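Local structure of maltose operon transcriptional repressor (Staphylococcus aureus subsp. aureus Mu50, 3HCW) at residues Q6-G11 with M68-I73; L23-I28 with D200-L205; D58-M63 with Q85-E90; D244-M249 with V273-E278. The protein probably represses transcription of the maltose operon, its C-terminal fragment having the two-lobed periplasmic-binding-protein fold that serves effector sensing in LacI-type regulators. All blocks are in the same frame, centred on the assembly; numbering follows the deposited sequence. Where two conformers were deposited one is given.

Contact 1: residues Q6-G11 with M68-I73; sequences QTYKIG and MVDAFI
Thr7 and Asp70 meet through one doubly used oxygen. The backbone N of Thr7 gives Asp70 OD2 a hydrogen bond of 2.7 Å, aimed at the syn lone pair of the carboxylate. The hydroxyl Thr7 OG1 donates to the same Asp70 OD2, also at 2.7 Å, but comes down from above the carboxylate plane, 64° out of it. With chi1 at 70°, OG1 is tucked back over its own backbone, near the amide, and hydroxyl and amide reach the carboxylate together. The other oxygen, Asp70 OD1, takes a weak bond from Tyr8 N at 2.9 Å, and the Tyr8 ring plane stands nearly perpendicular to the carboxylate. The turn before the strand is thus held by a side chain of the neighbouring segment.

Farther along, backbone takes over. Asp70 N bonds to Lys9 O at 2.8 Å, and the parallel pairing goes on with Gly11 N to Ala71 O and Ile73 N to Gly11 O. Gly11, without a side chain, leaves room for Phe72, whose CD1 lies 3.3 Å from Gly11 O. On the other face Ile10 CG2 packs against Ile73 CG1 at 4.0 Å.

In this open, Rossmann-like sheet, strand 9-13 lies between 44-47 and 71-74, and strand 71-74 pairs in turn with 94-97. Helix 247-263 covers the face bearing Ile10 and Ala71, while helix 53-65 packs on Phe72 from the other.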
# COMPACT_ATOMS: atom_id res chain seq x y z
N GLN A 6 -22.23 -9.93 23.65
CA GLN A 6 -21.33 -11.03 23.98
C GLN A 6 -20.82 -11.72 22.73
O GLN A 6 -20.84 -12.95 22.64
CB GLN A 6 -22.03 -12.05 24.90
CG GLN A 6 -21.94 -11.73 26.38
CD GLN A 6 -20.81 -12.46 27.07
OE1 GLN A 6 -19.71 -11.92 27.24
NE2 GLN A 6 -21.06 -13.71 27.45
N THR A 7 -20.36 -10.92 21.76
CA THR A 7 -19.89 -11.45 20.48
C THR A 7 -18.37 -11.67 20.39
O THR A 7 -17.90 -12.34 19.46
CB THR A 7 -20.33 -10.55 19.30
OG1 THR A 7 -19.62 -9.31 19.34
CG2 THR A 7 -21.82 -10.29 19.35
N TYR A 8 -17.63 -11.10 21.35
CA TYR A 8 -16.15 -11.01 21.30
C TYR A 8 -15.63 -10.47 19.97
O TYR A 8 -14.64 -10.98 19.43
CB TYR A 8 -15.43 -12.33 21.66
CG TYR A 8 -15.81 -12.94 23.00
CD1 TYR A 8 -16.27 -12.15 24.06
CD2 TYR A 8 -15.67 -14.31 23.21
CE1 TYR A 8 -16.61 -12.72 25.29
CE2 TYR A 8 -16.01 -14.89 24.43
CZ TYR A 8 -16.47 -14.09 25.47
OH TYR A 8 -16.81 -14.66 26.67
N LYS A 9 -16.31 -9.45 19.46
CA LYS A 9 -15.95 -8.81 18.19
C LYS A 9 -15.94 -7.29 18.30
O LYS A 9 -16.76 -6.71 19.01
CB LYS A 9 -16.90 -9.26 17.08
CG LYS A 9 -16.33 -10.33 16.16
CD LYS A 9 -17.14 -10.43 14.88
CE LYS A 9 -16.36 -11.09 13.77
NZ LYS A 9 -16.98 -10.83 12.44
N ILE A 10 -15.00 -6.66 17.60
CA ILE A 10 -14.89 -5.20 17.59
C ILE A 10 -15.15 -4.67 16.18
O ILE A 10 -14.50 -5.10 15.23
CB ILE A 10 -13.48 -4.70 18.05
CG1 ILE A 10 -12.98 -5.47 19.29
CG2 ILE A 10 -13.49 -3.17 18.26
CD1 ILE A 10 -13.75 -5.22 20.56
N GLY A 11 -16.11 -3.76 16.04
CA GLY A 11 -16.36 -3.10 14.77
C GLY A 11 -15.41 -1.93 14.55
O GLY A 11 -15.28 -1.05 15.40
N MET A 68 -24.09 -7.25 16.42
CA MET A 68 -23.00 -8.01 15.79
C MET A 68 -21.63 -7.86 16.46
O MET A 68 -20.77 -8.72 16.31
CB MET A 68 -22.89 -7.67 14.31
CG MET A 68 -24.12 -8.04 13.47
SD MET A 68 -24.70 -9.75 13.68
CE MET A 68 -23.31 -10.64 12.98
N VAL A 69 -21.43 -6.76 17.18
CA VAL A 69 -20.15 -6.49 17.86
C VAL A 69 -20.37 -6.01 19.28
O VAL A 69 -21.50 -5.67 19.67
CB VAL A 69 -19.23 -5.49 17.07
CG1 VAL A 69 -18.66 -6.14 15.81
CG2 VAL A 69 -19.95 -4.20 16.74
N ASP A 70 -19.29 -6.02 20.06
CA ASP A 70 -19.34 -5.59 21.46
C ASP A 70 -19.00 -4.11 21.57
O ASP A 70 -19.50 -3.41 22.46
CB ASP A 70 -18.38 -6.43 22.32
CG ASP A 70 -18.77 -7.91 22.36
OD1 ASP A 70 -18.00 -8.73 22.91
OD2 ASP A 70 -19.86 -8.26 21.84
N ALA A 71 -18.17 -3.62 20.65
CA ALA A 71 -17.68 -2.25 20.69
C ALA A 71 -17.12 -1.79 19.35
O ALA A 71 -16.99 -2.58 18.41
CB ALA A 71 -16.63 -2.10 21.77
N PHE A 72 -16.79 -0.50 19.29
CA PHE A 72 -16.33 0.11 18.06
C PHE A 72 -15.04 0.88 18.25
O PHE A 72 -14.71 1.30 19.35
CB PHE A 72 -17.39 1.06 17.52
CG PHE A 72 -18.51 0.37 16.82
CD1 PHE A 72 -18.41 0.09 15.46
CD2 PHE A 72 -19.65 -0.02 17.51
CE1 PHE A 72 -19.45 -0.55 14.79
CE2 PHE A 72 -20.69 -0.65 16.85
CZ PHE A 72 -20.60 -0.92 15.48
N ILE A 73 -14.30 1.05 17.17
CA ILE A 73 -13.18 1.97 17.14
C ILE A 73 -13.39 2.82 15.89
O ILE A 73 -13.34 2.29 14.78
CB ILE A 73 -11.82 1.22 17.06
CG1 ILE A 73 -11.60 0.32 18.30
CG2 ILE A 73 -10.67 2.20 16.92
CD1 ILE A 73 -10.27 -0.42 18.28

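Contact 2: residues L23-I28 with D200-L205; sequences LNPFYI and DAMLHL
Asn24 and Met202, each at a helix start, bring their CA atoms to 6.7 Å, the closest pair of CA atoms between two segments whose helices begin at Pro25 and Ala201. Each helix is opened by a classical N-cap. Asn24 OD1 accepts from Phe26 N at 3.2 Å, and Asp200 OD2 accepts from Met202 N, which lies above the carboxylate plane, 71° out of it. These caps also face one another. With CG anti to the backbone N in both residues, the two groups approach from opposite directions, amide and carboxylate planes 31° apart.

Across the gap Asn24 ND2 makes a weak hydrogen bond to Asp200 OD2 at 3.4 Å. A water completes the bridge, 2.6 Å from Asn24 OD1 and 2.6 Å from Asp200 OD1. Asp200 OD1 is further held by Asn228 and by a bound glycerol, probably from the crystallisation liquor, which is consistent with a pocket in the cleft where relatives hold their effectors.

Beside the polar bridge is a small apolar contact. The Met202 chain bends at both later torsions and lays CE against Pro25 CD at 3.5 Å, while its CB passes beside Asn24 ND2.

The contact joins helix 25-39 of one lobe to helix 201-213 of the other. Leu232 of helix 231-234 touches both Pro25 and Met202, helix 19-22 adds Pro20 against Met202, and Leu23 and Pro25 pack on Pro25 and Leu23 of the second subunit.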
# COMPACT_ATOMS: atom_id res chain seq x y z
N LEU A 23 -5.69 1.02 0.39
CA LEU A 23 -4.27 0.82 0.03
C LEU A 23 -3.39 1.80 0.77
O LEU A 23 -2.15 1.73 0.66
CB LEU A 23 -4.05 1.02 -1.47
CG LEU A 23 -4.23 -0.05 -2.56
CD1 LEU A 23 -5.57 -0.79 -2.50
CD2 LEU A 23 -4.06 0.62 -3.92
N ASN A 24 -4.02 2.72 1.52
CA ASN A 24 -3.29 3.71 2.31
C ASN A 24 -2.61 2.98 3.45
O ASN A 24 -3.28 2.36 4.27
CB ASN A 24 -4.25 4.78 2.86
CG ASN A 24 -3.54 6.08 3.20
OD1 ASN A 24 -2.50 6.08 3.86
ND2 ASN A 24 -4.11 7.19 2.76
N PRO A 25 -1.27 3.05 3.50
CA PRO A 25 -0.44 2.42 4.53
C PRO A 25 -0.75 2.89 5.95
O PRO A 25 -0.30 2.26 6.91
CB PRO A 25 0.98 2.85 4.16
CG PRO A 25 0.93 3.13 2.72
CD PRO A 25 -0.43 3.77 2.52
N PHE A 26 -1.48 4.00 6.08
CA PHE A 26 -1.95 4.45 7.38
C PHE A 26 -2.95 3.45 7.92
O PHE A 26 -2.77 2.91 9.01
CB PHE A 26 -2.61 5.83 7.31
CG PHE A 26 -3.23 6.25 8.62
CD1 PHE A 26 -2.42 6.71 9.66
CD2 PHE A 26 -4.61 6.19 8.81
CE1 PHE A 26 -2.99 7.10 10.88
CE2 PHE A 26 -5.18 6.58 10.02
CZ PHE A 26 -4.38 7.04 11.05
N TYR A 27 -4.00 3.22 7.14
CA TYR A 27 -5.06 2.32 7.55
C TYR A 27 -4.58 0.87 7.59
O TYR A 27 -4.91 0.15 8.52
CB TYR A 27 -6.29 2.51 6.68
CG TYR A 27 -6.88 3.90 6.80
CD1 TYR A 27 -7.65 4.26 7.91
CD2 TYR A 27 -6.64 4.87 5.82
CE1 TYR A 27 -8.19 5.54 8.04
CE2 TYR A 27 -7.18 6.15 5.94
CZ TYR A 27 -7.95 6.48 7.05
OH TYR A 27 -8.48 7.74 7.17
N ILE A 28 -3.77 0.46 6.63
CA ILE A 28 -3.20 -0.90 6.68
C ILE A 28 -2.47 -1.16 8.00
O ILE A 28 -2.71 -2.17 8.66
CB ILE A 28 -2.29 -1.20 5.46
CG1 ILE A 28 -3.13 -1.21 4.19
CG2 ILE A 28 -1.55 -2.55 5.64
CD1 ILE A 28 -2.40 -0.76 3.00
N ASP A 200 -0.45 14.22 3.52
CA ASP A 200 -0.39 12.77 3.65
C ASP A 200 0.35 12.21 2.44
O ASP A 200 0.28 12.78 1.36
CB ASP A 200 -1.83 12.20 3.69
CG ASP A 200 -1.86 10.68 3.61
OD1 ASP A 200 -1.36 10.04 4.56
OD2 ASP A 200 -2.37 10.14 2.61
N ALA A 201 1.04 11.09 2.64
CA ALA A 201 1.89 10.47 1.63
C ALA A 201 1.18 10.05 0.33
O ALA A 201 1.77 10.15 -0.74
CB ALA A 201 2.59 9.27 2.25
N MET A 202 -0.06 9.59 0.43
CA MET A 202 -0.82 9.15 -0.76
C MET A 202 -1.12 10.32 -1.69
O MET A 202 -0.90 10.22 -2.90
CB MET A 202 -2.11 8.41 -0.34
CG MET A 202 -2.65 7.42 -1.38
SD MET A 202 -1.45 6.24 -2.07
CE MET A 202 -0.88 5.41 -0.59
N LEU A 203 -1.55 11.44 -1.12
CA LEU A 203 -1.67 12.69 -1.88
C LEU A 203 -0.30 13.19 -2.39
O LEU A 203 -0.17 13.60 -3.54
CB LEU A 203 -2.36 13.76 -1.02
CG LEU A 203 -2.49 15.18 -1.59
CD1 LEU A 203 -3.35 15.15 -2.84
CD2 LEU A 203 -3.07 16.14 -0.53
N HIS A 204 0.72 13.14 -1.53
CA HIS A 204 2.09 13.54 -1.90
C HIS A 204 2.64 12.83 -3.13
O HIS A 204 3.33 13.44 -3.93
CB HIS A 204 3.03 13.31 -0.73
CG HIS A 204 4.34 14.04 -0.83
ND1 HIS A 204 4.44 15.41 -0.74
CD2 HIS A 204 5.61 13.57 -0.96
CE1 HIS A 204 5.71 15.76 -0.82
NE2 HIS A 204 6.44 14.67 -0.96
N LEU A 205 2.33 11.54 -3.27
CA LEU A 205 2.81 10.77 -4.41
C LEU A 205 2.22 11.26 -5.74
O LEU A 205 2.90 11.21 -6.76
CB LEU A 205 2.54 9.28 -4.24
CG LEU A 205 3.31 8.49 -3.17
CD1 LEU A 205 2.75 7.08 -3.11
CD2 LEU A 205 4.81 8.45 -3.41
O HOH W 1 -0.53 7.75 3.57

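Contact 3: residues D58-M63 with Q85-E90; sequences DEVYKM and QMLIDE
Val60 meets Met86 and Leu87 where two helices of successive beta-alpha-beta crossovers lie side by side on one face of a Rossmann-like lobe. Helix 53-65 leads into strand 71-74, which leads into helix 82-89, so the two helices run in nearly the same direction. Their short segments are inclined by 23° and approach to 10.9 Å between axes, a spacing wide enough for side chains to fill.

The filling is chiefly apolar. Val60 CG1, anti to its amide nitrogen (chi1 165°), touches both Met86 SD and Leu87 CD2 at 4.0 Å. Met86 reaches across the groove: its extended first two torsions carry SD to 3.8 Å from Tyr61 CB, and the bend at the last lays Met86 CE alongside the same Tyr61 CB at 3.9 Å. Leu87 meets Val60 at about a right angle, on the side of the interface nearer the sheet, where both residues also rest on Phe72. Met57 and Ile64, a turn either way along helix 53-65, extend the packing to Met86 and Leu87 respectively.

Toward the far end of helix 82-89 the chemistry changes. Glu90, the first residue to leave helical geometry, turns its side chain back across the groove to Tyr61. No hydrogen bond is made; the carboxylate may be favoured by the slight positive charge of the ring hydrogens. The carboxylate plane stands 64° from the ring, with Glu90 OE1 in the ring plane at its edge, 3.3 Å from Tyr61 CE1.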
# COMPACT_ATOMS: atom_id res chain seq x y z
N ASP A 58 -25.93 3.55 7.58
CA ASP A 58 -26.76 2.35 7.45
C ASP A 58 -26.05 1.11 7.98
O ASP A 58 -26.61 0.39 8.81
CB ASP A 58 -27.19 2.14 5.99
CG ASP A 58 -28.29 3.10 5.57
OD1 ASP A 58 -28.95 3.70 6.45
OD2 ASP A 58 -28.51 3.25 4.35
N GLU A 59 -24.82 0.89 7.53
CA GLU A 59 -24.11 -0.35 7.84
C GLU A 59 -23.57 -0.44 9.27
O GLU A 59 -23.41 -1.55 9.80
CB GLU A 59 -23.03 -0.67 6.79
CG GLU A 59 -21.62 -0.23 7.07
CD GLU A 59 -20.61 -1.27 6.61
OE1 GLU A 59 -19.76 -0.96 5.76
OE2 GLU A 59 -20.69 -2.41 7.10
N VAL A 60 -23.32 0.70 9.91
CA VAL A 60 -22.95 0.71 11.32
C VAL A 60 -24.20 0.48 12.17
O VAL A 60 -24.14 -0.26 13.15
CB VAL A 60 -22.20 2.00 11.73
CG1 VAL A 60 -22.14 2.15 13.26
CG2 VAL A 60 -20.78 2.00 11.14
N TYR A 61 -25.32 1.08 11.77
CA TYR A 61 -26.60 0.86 12.46
C TYR A 61 -27.05 -0.60 12.42
O TYR A 61 -27.63 -1.10 13.39
CB TYR A 61 -27.71 1.77 11.92
CG TYR A 61 -28.99 1.69 12.72
CD1 TYR A 61 -29.10 2.31 13.97
CD2 TYR A 61 -30.10 0.99 12.23
CE1 TYR A 61 -30.27 2.23 14.71
CE2 TYR A 61 -31.27 0.91 12.97
CZ TYR A 61 -31.35 1.54 14.20
OH TYR A 61 -32.52 1.46 14.94
N LYS A 62 -26.79 -1.26 11.29
CA LYS A 62 -27.02 -2.70 11.15
C LYS A 62 -26.21 -3.47 12.20
O LYS A 62 -26.78 -4.29 12.92
CB LYS A 62 -26.67 -3.17 9.73
CG LYS A 62 -27.06 -4.63 9.43
CD LYS A 62 -27.26 -4.88 7.93
CE LYS A 62 -25.97 -4.73 7.13
NZ LYS A 62 -25.01 -5.85 7.36
N MET A 63 -24.91 -3.16 12.31
CA MET A 63 -24.05 -3.73 13.35
C MET A 63 -24.53 -3.50 14.79
O MET A 63 -24.33 -4.36 15.65
CB MET A 63 -22.60 -3.25 13.19
CG MET A 63 -21.94 -3.69 11.89
SD MET A 63 -20.50 -2.71 11.42
CE MET A 63 -19.24 -3.46 12.44
N GLN A 85 -22.33 10.25 16.82
CA GLN A 85 -23.61 10.52 17.49
C GLN A 85 -24.50 9.28 17.62
O GLN A 85 -25.19 9.12 18.63
CB GLN A 85 -24.39 11.64 16.77
CG GLN A 85 -24.30 12.99 17.46
CD GLN A 85 -24.75 12.96 18.92
OE1 GLN A 85 -24.00 13.36 19.82
NE2 GLN A 85 -25.97 12.48 19.16
N MET A 86 -24.46 8.42 16.61
CA MET A 86 -25.19 7.15 16.60
C MET A 86 -24.77 6.27 17.78
O MET A 86 -25.61 5.84 18.57
CB MET A 86 -24.99 6.43 15.26
CG MET A 86 -25.74 5.10 15.07
SD MET A 86 -25.45 4.47 13.40
CE MET A 86 -26.63 5.48 12.51
N LEU A 87 -23.46 6.04 17.92
CA LEU A 87 -22.90 5.24 19.02
C LEU A 87 -23.14 5.86 20.40
O LEU A 87 -23.17 5.14 21.40
CB LEU A 87 -21.40 5.01 18.83
CG LEU A 87 -20.84 4.56 17.48
CD1 LEU A 87 -19.34 4.58 17.54
CD2 LEU A 87 -21.35 3.19 17.06
N ILE A 88 -23.28 7.18 20.44
CA ILE A 88 -23.62 7.89 21.67
C ILE A 88 -25.11 7.71 22.01
O ILE A 88 -25.45 7.39 23.16
CB ILE A 88 -23.21 9.39 21.60
CG1 ILE A 88 -21.69 9.51 21.76
CG2 ILE A 88 -23.92 10.23 22.68
CD1 ILE A 88 -21.10 10.82 21.27
N ASP A 89 -25.97 7.87 21.00
CA ASP A 89 -27.42 7.66 21.14
C ASP A 89 -27.76 6.23 21.57
O ASP A 89 -28.60 6.02 22.45
CB ASP A 89 -28.15 7.99 19.83
CG ASP A 89 -28.22 9.48 19.55
OD1 ASP A 89 -28.07 9.87 18.37
OD2 ASP A 89 -28.43 10.26 20.50
N GLU A 90 -27.09 5.26 20.95
CA GLU A 90 -27.43 3.85 21.14
C GLU A 90 -26.49 3.13 22.12
O GLU A 90 -26.35 1.90 22.07
CB GLU A 90 -27.51 3.14 19.78
CG GLU A 90 -28.30 3.95 18.75
CD GLU A 90 -29.36 3.14 18.03
OE1 GLU A 90 -30.41 3.73 17.69
OE2 GLU A 90 -29.17 1.93 17.82

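Contact 4: residues D244-M249 with V273-E278; sequences DIKPRM and VIIDTE
Asp244 and Glu278 form an antiparallel hydrogen-bonded pair, and backbone bonds come first. Asp244 N donates to Glu278 O at 2.7 Å, and Glu278 N returns a bond to Asp244 O at 3.1 Å. Just beyond, Asp244 OD1 accepts from Lys246 N at 3.2 Å, an Asx turn that swings the chain from strand 241-244 into helix 247-263. Asn113 bonds to the backbone oxygens of both Ile245 and Ile275, and Thr277 N holds a glycerol.

Ionic contacts lie over this pair. Lys246 NZ makes salt bridges to Asp244 OD2 at 2.7 Å, from above the carboxylate plane, and to Glu278 OE1 at 2.9 Å, nearly in line with the C-O bond. The lysine chain bends at its second torsion (chi2 -79°), then runs extended across the pair to reach both acids. Lys280 makes salt bridges to the same two oxygens, completing the network.

Apolar contacts fill in on the side of Ile275. Its CG2 packs on Lys246 CB at 3.7 Å, and Thr277 CG2 lies 4.1 Å from Ile245 CG2.

Strand 272-280 pairs with 110-113 of one lobe and 241-244 of the other, consistent with the hinge between lobes in this fold. With Asp244 OD2 and Glu278 OE1 only 4.4 Å apart, the two lysines probably offset the repulsion of the acids and favour their ionised forms.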
# COMPACT_ATOMS: atom_id res chain seq x y z
N ASP A 244 7.09 10.24 10.70
CA ASP A 244 6.58 8.92 11.03
C ASP A 244 5.53 9.04 12.16
O ASP A 244 5.85 9.46 13.26
CB ASP A 244 7.76 8.03 11.46
CG ASP A 244 7.35 6.61 11.78
OD1 ASP A 244 6.17 6.23 11.57
OD2 ASP A 244 8.24 5.85 12.23
N ILE A 245 4.28 8.67 11.90
CA ILE A 245 3.22 8.91 12.88
C ILE A 245 2.79 7.63 13.61
O ILE A 245 1.74 7.59 14.26
CB ILE A 245 2.01 9.67 12.27
CG1 ILE A 245 1.28 8.81 11.23
CG2 ILE A 245 2.46 10.99 11.67
CD1 ILE A 245 -0.01 9.42 10.73
N LYS A 246 3.65 6.61 13.51
CA LYS A 246 3.52 5.32 14.19
C LYS A 246 2.10 4.70 14.13
O LYS A 246 1.46 4.51 15.17
CB LYS A 246 3.98 5.45 15.65
CG LYS A 246 5.19 6.35 15.88
CD LYS A 246 6.50 5.64 15.53
CE LYS A 246 7.66 6.63 15.58
NZ LYS A 246 8.85 6.11 14.84
N PRO A 247 1.60 4.42 12.91
CA PRO A 247 0.21 3.93 12.79
C PRO A 247 -0.04 2.53 13.41
O PRO A 247 -1.14 2.26 13.90
CB PRO A 247 -0.04 3.95 11.27
CG PRO A 247 1.34 3.89 10.64
CD PRO A 247 2.27 4.56 11.60
N ARG A 248 0.99 1.68 13.41
CA ARG A 248 0.87 0.37 14.06
C ARG A 248 0.76 0.52 15.57
O ARG A 248 -0.02 -0.20 16.20
CB ARG A 248 2.03 -0.54 13.67
CG ARG A 248 1.73 -2.00 13.93
CD ARG A 248 2.78 -2.88 13.30
NE ARG A 248 2.60 -4.26 13.71
CZ ARG A 248 3.27 -5.29 13.21
NH1 ARG A 248 3.04 -6.52 13.66
NH2 ARG A 248 4.18 -5.09 12.26
N MET A 249 1.51 1.47 16.14
CA MET A 249 1.40 1.83 17.56
C MET A 249 0.03 2.41 17.88
O MET A 249 -0.59 2.01 18.86
CB MET A 249 2.47 2.85 17.96
CG MET A 249 3.65 2.28 18.74
SD MET A 249 4.64 3.58 19.53
CE MET A 249 3.61 4.00 20.93
N VAL A 273 -4.81 9.60 24.60
CA VAL A 273 -3.51 8.93 24.57
C VAL A 273 -2.75 9.51 23.39
O VAL A 273 -3.25 9.51 22.26
CB VAL A 273 -3.63 7.39 24.46
CG1 VAL A 273 -2.26 6.73 24.40
CG2 VAL A 273 -4.45 6.81 25.64
N ILE A 274 -1.56 10.04 23.66
CA ILE A 274 -0.75 10.67 22.62
C ILE A 274 0.45 9.78 22.24
O ILE A 274 1.23 9.37 23.10
CB ILE A 274 -0.35 12.12 23.03
CG1 ILE A 274 -1.60 13.02 23.16
CG2 ILE A 274 0.67 12.73 22.05
CD1 ILE A 274 -2.21 13.54 21.83
N ILE A 275 0.55 9.47 20.96
CA ILE A 275 1.66 8.70 20.40
C ILE A 275 2.66 9.67 19.76
O ILE A 275 2.27 10.48 18.91
CB ILE A 275 1.15 7.61 19.39
CG1 ILE A 275 0.67 6.37 20.14
CG2 ILE A 275 2.23 7.17 18.40
CD1 ILE A 275 -0.79 6.34 20.37
N ASP A 276 3.91 9.61 20.20
CA ASP A 276 4.98 10.49 19.71
C ASP A 276 5.32 10.19 18.26
O ASP A 276 5.30 9.05 17.84
CB ASP A 276 6.26 10.32 20.55
CG ASP A 276 6.12 10.81 21.99
OD1 ASP A 276 5.32 11.73 22.27
OD2 ASP A 276 6.85 10.26 22.84
N THR A 277 5.65 11.23 17.51
CA THR A 277 6.02 11.09 16.12
C THR A 277 7.53 11.29 15.94
O THR A 277 8.24 11.66 16.88
CB THR A 277 5.25 12.07 15.24
OG1 THR A 277 5.65 13.40 15.57
CG2 THR A 277 3.72 11.92 15.43
N GLU A 278 8.03 11.03 14.74
CA GLU A 278 9.45 11.13 14.47
C GLU A 278 9.73 11.59 13.04
O GLU A 278 9.28 10.96 12.08
CB GLU A 278 10.14 9.79 14.76
CG GLU A 278 11.60 9.72 14.36
CD GLU A 278 12.22 8.34 14.56
OE1 GLU A 278 11.47 7.36 14.81
OE2 GLU A 278 13.46 8.22 14.47

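In the fold
The four contacts fall into two groups, one in the N-terminal lobe and one where the lobes join. Contacts 1 and 3 have centres 12 Å apart and share the ring of Phe72: its CD2 packs on Leu87 CD2 at 3.7 Å and its CE1 on Met63 CE at 3.7 Å, fixing the helix pair to the sheet. Contacts 2 and 4, with centres 15 Å apart, touch where Phe26 CE1 meets Ile245 CD1 at 3.8 Å; each holds glycerol, which may mark the interlobe pocket. Contacts 1 and 4 belong to the same sheet but stay about 10 Å apart at their nearest atoms; helix 247-263, starting in contact 4, runs on to cover the Ile10 and Ala71 face of contact 1.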